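Local coordinates for ketosynthase (Streptomyces sp. MSC090213JE08, PDB 6KXD), which probably condenses an acyl chain with malonyl-ACP, releasing carbon dioxide, as the ketosynthase of a highly reducing type II polyketide synthase, at residues Gly101-Val106 with Val239-Glu244; Gly114-Ile119 with Cys201-Ala206; Glu124-Leu127 with Asp131-Ala134; Glu293-Ile298 with Asp318-Ala323; Ile347-Ala352 with Arg386-Asn391. All coordinates share one frame; numbering follows the deposited sequence.

Contact 1: residues Gly101-Val106 with Val239-Glu244; sequences GERQAV and VLESLE
The guanidinium of Arg103 meets the carboxylate of Glu241 at its edge, with the acid carbon CD lying in the plane of the guanidinium. The two flat groups are not coplanar: their planes stand 56° apart, and the nitrogen comes to OE2 from above the carboxylate plane. A single, fairly straight bond results, a salt bridge in which Arg103 NH2 donates to Glu241 OE2 at 3.0 Å with an N-H...O angle of 161°. The other terminal nitrogen hangs back, Arg103 NH1 lying 3.8 Å from the same OE2, which makes this a one-pronged pair rather than a forked one. The arginine reaches across with bends at its second and third torsions, and its chain crosses that of Glu241 at about a right angle. Glu241 meets it by setting CG beside the backbone N (chi1 -86°) and then running extended.

Further partners surround the buried acid: Ser245 OG also bonds OE2, while Arg249 and Thr13 OG1 hold OE1. With two arginines beside it, Glu241 is likely to remain ionised. A methionine in place of Arg103 would probably leave OE2 without its charged mate on this side, though Arg249 would still hold the other oxygen.

The bridge illustrates how a sheet can be tied beyond its nearest neighbours. Strand 191-198 pairs with both 105-110 and 234-242, and Arg103 packs on Ile191 as it approaches the far strand, joining the loop that leads into strand 105-110 to the end of strand 234-242 within the N-terminal half of a thiolase-like fold.

Contact 2: residues Gly114-Ile119 with Cys201-Ala206; sequences GESHDI and CRKAFA
His117 and Cys201 bring two helix starts together, their CA atoms 4.8 Å apart, and the side chains meet where the backbones come close. His117 CB rests 3.9 Å from Cys201 CB, and Ser116 CB lies 4.0 Å from Cys201 SG. That sulfur sits between its own backbone N and carbonyl carbon (chi1 56°), a setting from which it also caps its helix: Ala204 N donates to Cys201 SG at 3.5 Å, with an angle of 160°. An alanine at Cys201 would probably leave Ala204 N without this cap and open a gap against Ser116 CB.

Farther along, the extended Lys203 lays its CD 3.6 Å from Ser116 OG. Water fills the polar seams. Water 2 donates to Ser116 OG at 2.7 Å and accepts from Lys203 NZ at 2.9 Å; water 3 lies in the ring plane at the edge of His117, 2.8 Å from ND1, and accepts from Arg202 N. Asp113 holds both groups bridged by water 2, its OD1 by a salt bridge to Lys203 NZ and its backbone O by a bond to Ser116 OG.

Helices 116-129 and 202-210 follow strands 105-110 and 191-198, parallel neighbours in the sheet, and Val128 of the partner subunit packs on Lys203.

Contact 3: residues Glu124-Leu127 with Asp131-Ala134; sequences EQEL and DPEA
Asp131 makes the one hydrogen bond between the two segments, its N donating to Glu126 O at 3.1 Å with an N-H...O angle of 150°. The Asp131 carboxylate turns back into the following turn, where OD1 accepts a weak bond from Glu133 N at 3.4 Å.

Pro132 comes next and lies against the stem of Glu126, whose CG is 3.5 Å from Pro132 CA. Glu126 holds CG anti to the backbone N (chi1 -169°) and bends at the next torsion, which carries OE2 to 4.1 Å from Pro132 CG. The other oxygen, OE1, is claimed by a salt bridge to Arg133 of the partner subunit, and Trp214 of that subunit packs on Pro132.

Ala134 then turns its methyl back, CB standing 3.6 Å from Gln125 O, while its O lies 3.8 Å from Gln125 CB. Ala134 N donates to Asp131 O at 3.2 Å, closing the short 3-10 turn; Gln125 OE1 goes on to accept from Asp136 N.

A bond from N to an O five residues earlier resembles the outer link of a Schellman motif, though that bond alone does not establish one; here it folds the chain back along helix 116-129 at the subunit interface.

Contact 4: residues Glu293-Ile298 with Asp318-Ala323; sequences EEIDFI and DVYGDA
Tyr320 reaches from the end of helix 306-320 toward Ile295 and Ile298 and meets both side chains. From CB the chain sets CG beside the backbone N (chi1 -78°), and the ring is set nearly perpendicular to that first step (chi2 -90°), with a different partner for each of its two sides. On the CD2-CE2 side, CD2 lies 4.2 Å from Ile298 CD1 and CE2 comes closer, 3.7 Å from the same methyl. Ile298 meets the tyrosine from the opposite direction and offers only the end of its chain. On the CE1 side, CE1 is 4.1 Å from Ile295 CB, the isoleucine crossing the tyrosine at about a right angle. Both approach the ring obliquely. CZ still feels Ile298, with CD1 at 4.1 Å, whereas the tip belongs to Ile295: the hydroxyl OH stands 3.3 Å from Ile295 CG1 and 3.7 Å from Ile295 CB.

That hydroxyl also makes a hydrogen bond to Gln389 OE1, on the strand beside 297-299. The contact thus joins the first strand and the helix of the beta-alpha-beta unit 297-299, 306-320, 326-328. Between the segments its chemistry is hydrophobic, yet the one polar atom carried against Ile295 is satisfied, and that bond is likely to limit how far the ring can shift.

Contact 5: residues Ile347-Ala352 with Arg386-Asn391; sequences IACGLA and RIVQNN
Cys349 and Val388 carry the apolar part of this contact, where one helical side chain settles against two residues of a strand. Cys349 SG touches Val388 CG1 at 3.4 Å, a tight fit, and Cys349 CB stands 3.8 Å from that same methyl. The other branch, Val388 CG2, lies 4.1 Å from Cys349 O. The sulfur also meets Asn390, 3.8 Å from CB and 3.9 Å from OD1. Cys349 sets SG beside the backbone N (chi1 -72°), the turn that brings it against both neighbours.

The polar interactions lie round this packing. Asn390, although buried, is well supplied: its ND2 bonds Asn174 OD1 and Ser342 O, and its OD1 bonds Ser299 OG, which probably fixes the rotation of the amide that borders the sulfur. Away from the helix, Gln389 NE2 donates to Asn391 OD1 at 2.6 Å with an angle of 163°, while its OE1 is bonded by Tyr320 OH. The acceptor Asn391 OD1 is used on a lone pair in its carbonyl plane, and the donor amide is turned nearly flat toward it, which couples two side chains of the strand with one residue between them.

As for the backbones, helix 347-352 runs antiparallel to strand 387-391, at 169°, their axes 8.6 Å apart at closest approach. Strands 297-299 and 398-405 flank the strand, and Leu351 packs on helix 24-34 from the other side of the helix. A buried helix laid along a sheet strand in this way is consistent with the layered alpha-beta architecture of the thiolase-like fold.

How the contacts relate
Contacts 4 and 5 are directly joined, with centres 14 Å apart: Asp296 N lies 2.9 Å from Ile387 O, pairing neighbouring strands, and Ile295 CD1 packs 3.4 Å from Ile387 CG2. Contact 1 reaches the same sheet, coming within about 7 Å of contact 5 at the nearest atoms. Contacts 2 and 3 form the other group. They share helix 116-129, one at its start and one near its end, with centres 17 Å apart, and both are touched by the partner subunit. Contact 3 lies about 53 Å, centre to centre, from contact 4. Along the chain, contact 3 nests inside contact 2, and contact 2 inside contact 1.

Contact 1: residues Gly101-Val106 with Val239-Glu244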
# COMPACT_ATOMS: atom_id res chain seq x y z
N GLY A 101 -4.37 5.64 -22.87
CA GLY A 101 -3.85 4.38 -23.43
C GLY A 101 -2.42 4.55 -23.93
O GLY A 101 -1.64 3.59 -23.92
N GLU A 102 -2.11 5.79 -24.32
CA GLU A 102 -0.86 6.20 -24.97
C GLU A 102 0.23 6.47 -23.94
O GLU A 102 1.41 6.52 -24.29
CB GLU A 102 -1.07 7.48 -25.80
CG GLU A 102 -1.50 7.25 -27.24
CD GLU A 102 -0.76 6.13 -27.96
OE1 GLU A 102 -1.16 4.96 -27.80
OE2 GLU A 102 0.23 6.43 -28.65
N ARG A 103 -0.16 6.67 -22.68
CA ARG A 103 0.75 7.19 -21.69
C ARG A 103 1.20 6.08 -20.73
O ARG A 103 0.41 5.24 -20.28
CB ARG A 103 0.11 8.38 -20.96
CG ARG A 103 0.69 9.72 -21.39
CD ARG A 103 -0.35 10.81 -21.55
NE ARG A 103 0.20 12.00 -20.93
CZ ARG A 103 -0.52 12.90 -20.29
NH1 ARG A 103 -1.78 13.12 -20.64
NH2 ARG A 103 0.02 13.57 -19.28
N GLN A 104 2.50 6.08 -20.45
CA GLN A 104 3.01 5.33 -19.33
C GLN A 104 2.57 6.10 -18.09
O GLN A 104 2.72 7.31 -18.01
CB GLN A 104 4.53 5.16 -19.36
CG GLN A 104 5.00 4.22 -18.26
CD GLN A 104 6.50 4.08 -18.14
OE1 GLN A 104 7.24 4.27 -19.10
NE2 GLN A 104 6.95 3.73 -16.94
N ALA A 105 2.01 5.40 -17.11
CA ALA A 105 1.39 6.11 -16.01
C ALA A 105 1.56 5.29 -14.75
O ALA A 105 1.79 4.06 -14.80
CB ALA A 105 -0.07 6.33 -16.31
N VAL A 106 1.44 6.00 -13.64
CA VAL A 106 1.36 5.36 -12.39
C VAL A 106 -0.09 5.52 -11.91
O VAL A 106 -0.64 6.60 -12.00
CB VAL A 106 2.40 5.92 -11.41
CG1 VAL A 106 2.08 5.56 -9.96
CG2 VAL A 106 3.80 5.45 -11.76
N VAL A 239 -5.59 13.47 -10.51
CA VAL A 239 -4.70 13.40 -11.66
C VAL A 239 -3.52 14.34 -11.41
O VAL A 239 -3.70 15.58 -11.29
CB VAL A 239 -5.42 13.74 -12.98
CG1 VAL A 239 -4.47 13.57 -14.16
CG2 VAL A 239 -6.67 12.89 -13.16
N LEU A 240 -2.31 13.75 -11.34
CA LEU A 240 -1.08 14.44 -11.28
C LEU A 240 -0.45 14.39 -12.67
O LEU A 240 -0.49 13.34 -13.31
CB LEU A 240 -0.11 13.79 -10.29
CG LEU A 240 -0.31 14.14 -8.82
CD1 LEU A 240 -1.62 13.57 -8.31
CD2 LEU A 240 0.86 13.62 -8.00
N GLU A 241 0.20 15.47 -13.06
CA GLU A 241 0.80 15.59 -14.39
C GLU A 241 2.03 16.47 -14.31
O GLU A 241 2.05 17.40 -13.52
CB GLU A 241 -0.17 16.24 -15.37
CG GLU A 241 -1.13 15.28 -16.02
CD GLU A 241 -1.94 15.92 -17.14
OE1 GLU A 241 -3.12 16.27 -16.89
OE2 GLU A 241 -1.39 16.07 -18.27
N SER A 242 3.04 16.17 -15.13
CA SER A 242 4.18 17.09 -15.20
C SER A 242 3.63 18.44 -15.66
O SER A 242 2.68 18.46 -16.44
CB SER A 242 5.25 16.60 -16.12
OG SER A 242 4.81 16.64 -17.46
N LEU A 243 4.16 19.54 -15.12
CA LEU A 243 3.76 20.86 -15.63
C LEU A 243 3.88 20.90 -17.16
O LEU A 243 2.98 21.37 -17.84
CB LEU A 243 4.61 21.96 -14.99
CG LEU A 243 4.28 23.37 -15.47
CD1 LEU A 243 2.82 23.70 -15.20
CD2 LEU A 243 5.19 24.40 -14.81
N GLU A 244 4.99 20.39 -17.70
CA GLU A 244 5.24 20.33 -19.13
C GLU A 244 4.03 19.75 -19.86
O GLU A 244 3.57 20.30 -20.84
CB GLU A 244 6.39 19.39 -19.46
CG GLU A 244 7.77 20.00 -19.41
CD GLU A 244 8.85 18.93 -19.52
OE1 GLU A 244 9.35 18.71 -20.65
OE2 GLU A 244 9.15 18.28 -18.48

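Contact 2: residues Gly114-Ile119 with Cys201-Ala206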
# COMPACT_ATOMS: atom_id res chain seq x y z
N GLY A 114 -9.62 -2.07 2.14
CA GLY A 114 -9.90 -2.72 0.87
C GLY A 114 -11.31 -3.30 0.89
O GLY A 114 -12.23 -2.64 1.40
N GLU A 115 -11.44 -4.54 0.39
CA GLU A 115 -12.76 -5.20 0.31
C GLU A 115 -12.99 -6.05 1.56
O GLU A 115 -13.35 -7.21 1.49
CB GLU A 115 -12.84 -6.04 -0.95
CG GLU A 115 -12.59 -5.23 -2.20
CD GLU A 115 -13.43 -4.01 -2.52
OE1 GLU A 115 -13.25 -3.51 -3.68
OE2 GLU A 115 -14.24 -3.53 -1.65
N SER A 116 -12.71 -5.46 2.73
CA SER A 116 -12.88 -6.23 3.94
C SER A 116 -14.37 -6.61 4.15
O SER A 116 -14.65 -7.60 4.79
CB SER A 116 -12.28 -5.50 5.12
OG SER A 116 -10.85 -5.72 5.13
N HIS A 117 -15.29 -5.83 3.59
CA HIS A 117 -16.70 -6.20 3.61
C HIS A 117 -16.91 -7.53 2.88
O HIS A 117 -17.63 -8.38 3.38
CB HIS A 117 -17.57 -5.10 3.02
CG HIS A 117 -19.01 -5.50 2.96
ND1 HIS A 117 -19.75 -5.76 4.11
CD2 HIS A 117 -19.83 -5.71 1.91
CE1 HIS A 117 -20.98 -6.09 3.77
NE2 HIS A 117 -21.04 -6.11 2.41
N ASP A 118 -16.32 -7.69 1.68
CA ASP A 118 -16.36 -8.95 0.95
C ASP A 118 -15.77 -10.07 1.79
O ASP A 118 -16.24 -11.19 1.74
CB ASP A 118 -15.68 -8.82 -0.42
CG ASP A 118 -16.46 -7.94 -1.38
OD1 ASP A 118 -17.68 -7.87 -1.21
OD2 ASP A 118 -15.84 -7.36 -2.29
N ILE A 119 -14.67 -9.81 2.54
CA ILE A 119 -14.08 -10.85 3.37
C ILE A 119 -15.14 -11.29 4.40
O ILE A 119 -15.29 -12.50 4.64
CB ILE A 119 -12.79 -10.38 4.07
CG1 ILE A 119 -11.69 -10.11 3.03
CG2 ILE A 119 -12.31 -11.38 5.09
CD1 ILE A 119 -10.39 -9.61 3.61
N CYS A 201 -17.24 -1.13 6.44
CA CYS A 201 -17.33 -2.53 6.68
C CYS A 201 -17.45 -2.78 8.18
O CYS A 201 -17.12 -1.93 9.00
CB CYS A 201 -16.14 -3.30 6.14
SG CYS A 201 -14.56 -2.69 6.80
N ARG A 202 -17.89 -3.99 8.48
CA ARG A 202 -18.05 -4.43 9.85
C ARG A 202 -16.68 -4.48 10.54
O ARG A 202 -16.56 -4.07 11.69
CB ARG A 202 -18.76 -5.77 9.83
CG ARG A 202 -18.86 -6.46 11.17
CD ARG A 202 -19.42 -7.84 10.92
NE ARG A 202 -19.73 -8.50 12.17
CZ ARG A 202 -20.95 -8.75 12.61
NH1 ARG A 202 -22.00 -8.20 12.03
NH2 ARG A 202 -21.11 -9.61 13.59
N LYS A 203 -15.64 -4.92 9.83
CA LYS A 203 -14.30 -5.02 10.42
C LYS A 203 -13.92 -3.67 11.07
O LYS A 203 -13.53 -3.63 12.25
CB LYS A 203 -13.26 -5.48 9.40
CG LYS A 203 -11.81 -5.43 9.88
CD LYS A 203 -10.82 -5.20 8.74
CE LYS A 203 -9.39 -4.97 9.17
NZ LYS A 203 -8.52 -4.75 7.99
N ALA A 204 -14.01 -2.57 10.30
CA ALA A 204 -13.55 -1.24 10.75
C ALA A 204 -14.44 -0.73 11.89
O ALA A 204 -13.97 -0.12 12.84
CB ALA A 204 -13.52 -0.25 9.63
N PHE A 205 -15.75 -0.91 11.74
CA PHE A 205 -16.72 -0.48 12.74
C PHE A 205 -16.42 -1.15 14.07
O PHE A 205 -16.28 -0.47 15.11
CB PHE A 205 -18.12 -0.85 12.23
CG PHE A 205 -19.20 -0.08 12.93
CD1 PHE A 205 -19.20 1.30 12.94
CD2 PHE A 205 -20.20 -0.75 13.61
CE1 PHE A 205 -20.21 2.01 13.58
CE2 PHE A 205 -21.19 -0.03 14.25
CZ PHE A 205 -21.20 1.33 14.22
N ALA A 206 -16.29 -2.47 14.03
CA ALA A 206 -16.02 -3.29 15.21
C ALA A 206 -14.64 -2.98 15.80
O ALA A 206 -14.49 -2.91 17.03
CB ALA A 206 -16.14 -4.73 14.87
O HOH W 1 -15.94 -6.39 7.26
O HOH W 2 -8.32 -6.59 5.72
O HOH W 3 -18.56 -6.02 6.59

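Contact 3: residues Glu124-Leu127 with Asp131-Ala134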
# COMPACT_ATOMS: atom_id res chain seq x y z
N GLU A 124 -19.33 -15.14 6.43
CA GLU A 124 -20.78 -15.35 6.60
C GLU A 124 -21.22 -16.59 5.83
O GLU A 124 -21.99 -17.39 6.34
CB GLU A 124 -21.62 -14.17 6.09
CG GLU A 124 -21.48 -12.88 6.88
CD GLU A 124 -22.40 -11.77 6.40
OE1 GLU A 124 -23.22 -12.04 5.49
OE2 GLU A 124 -22.31 -10.63 6.92
N GLN A 125 -20.70 -16.76 4.61
CA GLN A 125 -21.13 -17.88 3.76
C GLN A 125 -20.63 -19.19 4.37
O GLN A 125 -21.37 -20.19 4.43
CB GLN A 125 -20.71 -17.66 2.30
CG GLN A 125 -21.26 -16.37 1.71
CD GLN A 125 -20.61 -16.02 0.39
OE1 GLN A 125 -19.51 -16.50 0.10
NE2 GLN A 125 -21.28 -15.18 -0.40
N GLU A 126 -19.39 -19.17 4.88
CA GLU A 126 -18.81 -20.33 5.48
C GLU A 126 -19.57 -20.64 6.78
O GLU A 126 -19.89 -21.79 7.05
CB GLU A 126 -17.33 -20.13 5.80
CG GLU A 126 -16.62 -21.41 6.20
CD GLU A 126 -16.13 -21.49 7.62
OE1 GLU A 126 -16.88 -21.11 8.54
OE2 GLU A 126 -14.97 -21.94 7.80
N LEU A 127 -19.87 -19.59 7.55
CA LEU A 127 -20.51 -19.75 8.87
C LEU A 127 -21.96 -20.25 8.70
O LEU A 127 -22.36 -21.17 9.39
CB LEU A 127 -20.44 -18.44 9.65
CG LEU A 127 -19.10 -18.22 10.36
CD1 LEU A 127 -18.93 -16.77 10.79
CD2 LEU A 127 -18.95 -19.16 11.54
N ASP A 131 -19.34 -24.71 6.28
CA ASP A 131 -18.63 -25.39 5.20
C ASP A 131 -17.86 -24.37 4.37
O ASP A 131 -18.48 -23.49 3.76
CB ASP A 131 -19.61 -26.17 4.30
CG ASP A 131 -18.96 -27.10 3.28
OD1 ASP A 131 -17.72 -27.30 3.33
OD2 ASP A 131 -19.71 -27.65 2.45
N PRO A 132 -16.51 -24.48 4.29
CA PRO A 132 -15.71 -23.54 3.51
C PRO A 132 -16.13 -23.49 2.03
O PRO A 132 -16.05 -22.44 1.42
CB PRO A 132 -14.27 -24.07 3.67
CG PRO A 132 -14.30 -24.85 4.97
CD PRO A 132 -15.68 -25.48 4.98
N GLU A 133 -16.65 -24.60 1.51
CA GLU A 133 -16.95 -24.76 0.10
C GLU A 133 -18.17 -23.92 -0.32
O GLU A 133 -18.45 -23.80 -1.49
CB GLU A 133 -17.16 -26.25 -0.19
CG GLU A 133 -16.01 -27.14 0.29
CD GLU A 133 -14.78 -27.15 -0.60
OE1 GLU A 133 -14.83 -26.48 -1.65
OE2 GLU A 133 -13.79 -27.84 -0.25
N ALA A 134 -18.90 -23.34 0.64
CA ALA A 134 -20.04 -22.45 0.37
C ALA A 134 -19.57 -21.05 -0.05
O ALA A 134 -20.35 -20.21 -0.47
CB ALA A 134 -20.90 -22.36 1.61

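Contact 4: residues Glu293-Ile298 with Asp318-Ala323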
# COMPACT_ATOMS: atom_id res chain seq x y z
N GLU A 293 5.92 29.91 7.78
CA GLU A 293 5.19 31.21 7.54
C GLU A 293 4.22 31.10 6.36
O GLU A 293 3.13 31.67 6.41
CB GLU A 293 6.15 32.37 7.23
CG GLU A 293 6.92 32.87 8.44
CD GLU A 293 8.14 32.04 8.76
OE1 GLU A 293 9.11 32.11 7.99
OE2 GLU A 293 8.11 31.29 9.76
N GLU A 294 4.63 30.41 5.30
CA GLU A 294 3.94 30.48 4.01
C GLU A 294 2.73 29.54 3.99
O GLU A 294 1.98 29.54 3.03
CB GLU A 294 4.85 30.12 2.84
CG GLU A 294 6.20 30.81 2.81
CD GLU A 294 6.99 30.45 1.57
OE1 GLU A 294 6.50 30.71 0.47
OE2 GLU A 294 8.08 29.85 1.70
N ILE A 295 2.55 28.74 5.04
CA ILE A 295 1.41 27.80 5.09
C ILE A 295 0.15 28.55 5.53
O ILE A 295 0.07 29.11 6.62
CB ILE A 295 1.71 26.59 6.00
CG1 ILE A 295 2.91 25.78 5.48
CG2 ILE A 295 0.45 25.77 6.19
CD1 ILE A 295 2.74 25.20 4.09
N ASP A 296 -0.88 28.51 4.68
CA ASP A 296 -2.12 29.22 4.91
C ASP A 296 -3.01 28.45 5.87
O ASP A 296 -3.61 29.05 6.73
CB ASP A 296 -2.78 29.55 3.57
CG ASP A 296 -1.88 30.53 2.84
OD1 ASP A 296 -1.44 31.50 3.50
OD2 ASP A 296 -1.53 30.25 1.68
N PHE A 297 -3.11 27.13 5.71
CA PHE A 297 -3.74 26.30 6.72
C PHE A 297 -3.22 24.86 6.60
O PHE A 297 -2.65 24.46 5.60
CB PHE A 297 -5.28 26.39 6.68
CG PHE A 297 -5.97 25.62 5.58
CD1 PHE A 297 -6.08 26.16 4.31
CD2 PHE A 297 -6.46 24.34 5.81
CE1 PHE A 297 -6.70 25.45 3.30
CE2 PHE A 297 -7.06 23.62 4.79
CZ PHE A 297 -7.21 24.18 3.54
N ILE A 298 -3.41 24.13 7.69
CA ILE A 298 -3.17 22.72 7.78
C ILE A 298 -4.52 22.04 7.72
O ILE A 298 -5.43 22.39 8.49
CB ILE A 298 -2.42 22.38 9.08
CG1 ILE A 298 -1.09 23.12 9.14
CG2 ILE A 298 -2.28 20.87 9.24
CD1 ILE A 298 -0.49 23.23 10.53
N ASP A 318 4.97 22.21 17.82
CA ASP A 318 6.41 22.00 17.78
C ASP A 318 7.02 22.61 16.53
O ASP A 318 8.07 23.24 16.60
CB ASP A 318 6.83 20.53 17.77
CG ASP A 318 6.78 19.86 19.12
OD1 ASP A 318 6.59 20.58 20.13
OD2 ASP A 318 6.92 18.62 19.15
N VAL A 319 6.39 22.39 15.37
CA VAL A 319 6.98 22.74 14.14
C VAL A 319 6.81 24.25 13.88
O VAL A 319 7.67 24.87 13.28
CB VAL A 319 6.39 21.92 12.98
CG1 VAL A 319 6.75 22.53 11.65
CG2 VAL A 319 6.83 20.47 13.08
N TYR A 320 5.66 24.79 14.23
CA TYR A 320 5.28 26.11 13.78
C TYR A 320 5.54 27.15 14.86
O TYR A 320 5.38 28.32 14.59
CB TYR A 320 3.81 26.15 13.36
CG TYR A 320 3.58 25.55 12.00
CD1 TYR A 320 3.66 26.33 10.87
CD2 TYR A 320 3.35 24.19 11.84
CE1 TYR A 320 3.48 25.79 9.60
CE2 TYR A 320 3.17 23.64 10.59
CZ TYR A 320 3.23 24.44 9.47
OH TYR A 320 3.05 23.94 8.22
N GLY A 321 5.91 26.70 16.06
CA GLY A 321 5.83 27.53 17.25
C GLY A 321 4.38 27.75 17.66
O GLY A 321 3.44 27.12 17.13
N ASP A 322 4.19 28.70 18.57
CA ASP A 322 2.99 28.81 19.36
C ASP A 322 1.93 29.65 18.62
O ASP A 322 0.79 29.74 19.09
CB ASP A 322 3.37 29.26 20.78
CG ASP A 322 4.28 28.24 21.47
OD1 ASP A 322 4.02 27.03 21.34
OD2 ASP A 322 5.25 28.65 22.15
N ALA A 323 2.28 30.17 17.43
CA ALA A 323 1.30 30.72 16.45
C ALA A 323 1.23 29.87 15.18
O ALA A 323 1.52 30.34 14.07
CB ALA A 323 1.65 32.15 16.14

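Contact 5: residues Ile347-Ala352 with Arg386-Asn391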
# COMPACT_ATOMS: atom_id res chain seq x y z
N ILE A 347 -7.80 16.58 -1.88
CA ILE A 347 -8.67 17.21 -2.86
C ILE A 347 -9.27 18.48 -2.22
O ILE A 347 -9.26 19.54 -2.83
CB ILE A 347 -9.73 16.25 -3.40
CG1 ILE A 347 -9.06 15.15 -4.22
CG2 ILE A 347 -10.75 17.01 -4.26
CD1 ILE A 347 -10.00 14.04 -4.61
N ALA A 348 -9.74 18.34 -0.98
CA ALA A 348 -10.26 19.46 -0.21
C ALA A 348 -9.24 20.60 -0.18
O ALA A 348 -9.58 21.77 -0.43
CB ALA A 348 -10.67 18.99 1.15
N CYS A 349 -7.96 20.24 0.03
CA CYS A 349 -6.84 21.18 0.03
C CYS A 349 -6.64 21.85 -1.32
O CYS A 349 -6.34 23.05 -1.38
CB CYS A 349 -5.54 20.51 0.45
SG CYS A 349 -5.55 20.15 2.21
N GLY A 350 -6.76 21.06 -2.39
CA GLY A 350 -6.58 21.63 -3.68
C GLY A 350 -7.72 22.58 -4.01
O GLY A 350 -7.52 23.61 -4.65
N LEU A 351 -8.93 22.19 -3.60
CA LEU A 351 -10.15 22.96 -3.88
C LEU A 351 -10.14 24.24 -3.04
O LEU A 351 -10.60 25.32 -3.48
CB LEU A 351 -11.34 22.07 -3.56
CG LEU A 351 -11.64 20.98 -4.58
CD1 LEU A 351 -12.75 20.08 -4.09
CD2 LEU A 351 -11.97 21.58 -5.95
N ALA A 352 -9.59 24.12 -1.83
CA ALA A 352 -9.45 25.23 -0.92
C ALA A 352 -8.54 26.26 -1.56
O ALA A 352 -8.89 27.45 -1.51
CB ALA A 352 -8.92 24.80 0.42
N ARG A 386 -2.87 30.08 -0.60
CA ARG A 386 -1.90 29.84 -1.65
C ARG A 386 -1.19 28.48 -1.42
O ARG A 386 -0.84 27.84 -2.39
CB ARG A 386 -0.89 30.99 -1.73
CG ARG A 386 -1.49 32.35 -2.11
CD ARG A 386 -0.63 33.51 -1.59
NE ARG A 386 -0.61 33.58 -0.12
CZ ARG A 386 0.32 34.21 0.61
NH1 ARG A 386 1.24 34.94 0.01
NH2 ARG A 386 0.33 34.09 1.93
N ILE A 387 -0.95 28.10 -0.16
CA ILE A 387 -0.16 26.91 0.18
C ILE A 387 -0.84 26.21 1.35
O ILE A 387 -1.20 26.85 2.35
CB ILE A 387 1.31 27.29 0.48
CG1 ILE A 387 1.93 28.06 -0.70
CG2 ILE A 387 2.14 26.06 0.85
CD1 ILE A 387 3.40 28.41 -0.52
N VAL A 388 -1.05 24.89 1.21
CA VAL A 388 -1.79 24.13 2.19
C VAL A 388 -1.02 22.84 2.51
O VAL A 388 -0.41 22.25 1.66
CB VAL A 388 -3.21 23.83 1.71
CG1 VAL A 388 -4.00 23.07 2.76
CG2 VAL A 388 -3.96 25.08 1.29
N GLN A 389 -1.00 22.51 3.80
CA GLN A 389 -0.45 21.26 4.31
C GLN A 389 -1.61 20.30 4.60
O GLN A 389 -2.59 20.63 5.24
CB GLN A 389 0.44 21.55 5.51
CG GLN A 389 0.86 20.32 6.29
CD GLN A 389 1.67 20.73 7.49
OE1 GLN A 389 2.48 21.65 7.42
NE2 GLN A 389 1.47 20.05 8.60
N ASN A 390 -1.48 19.08 4.09
CA ASN A 390 -2.42 18.05 4.39
C ASN A 390 -1.71 16.93 5.15
O ASN A 390 -0.87 16.26 4.58
CB ASN A 390 -3.01 17.48 3.10
CG ASN A 390 -4.09 16.46 3.30
OD1 ASN A 390 -5.05 16.70 4.05
ND2 ASN A 390 -3.98 15.33 2.59
N ASN A 391 -2.13 16.74 6.40
CA ASN A 391 -1.56 15.82 7.29
C ASN A 391 -2.29 14.49 7.22
O ASN A 391 -3.50 14.39 6.99
CB ASN A 391 -1.65 16.24 8.76
CG ASN A 391 -0.73 17.39 9.12
OD1 ASN A 391 0.01 17.92 8.29
ND2 ASN A 391 -0.77 17.77 10.38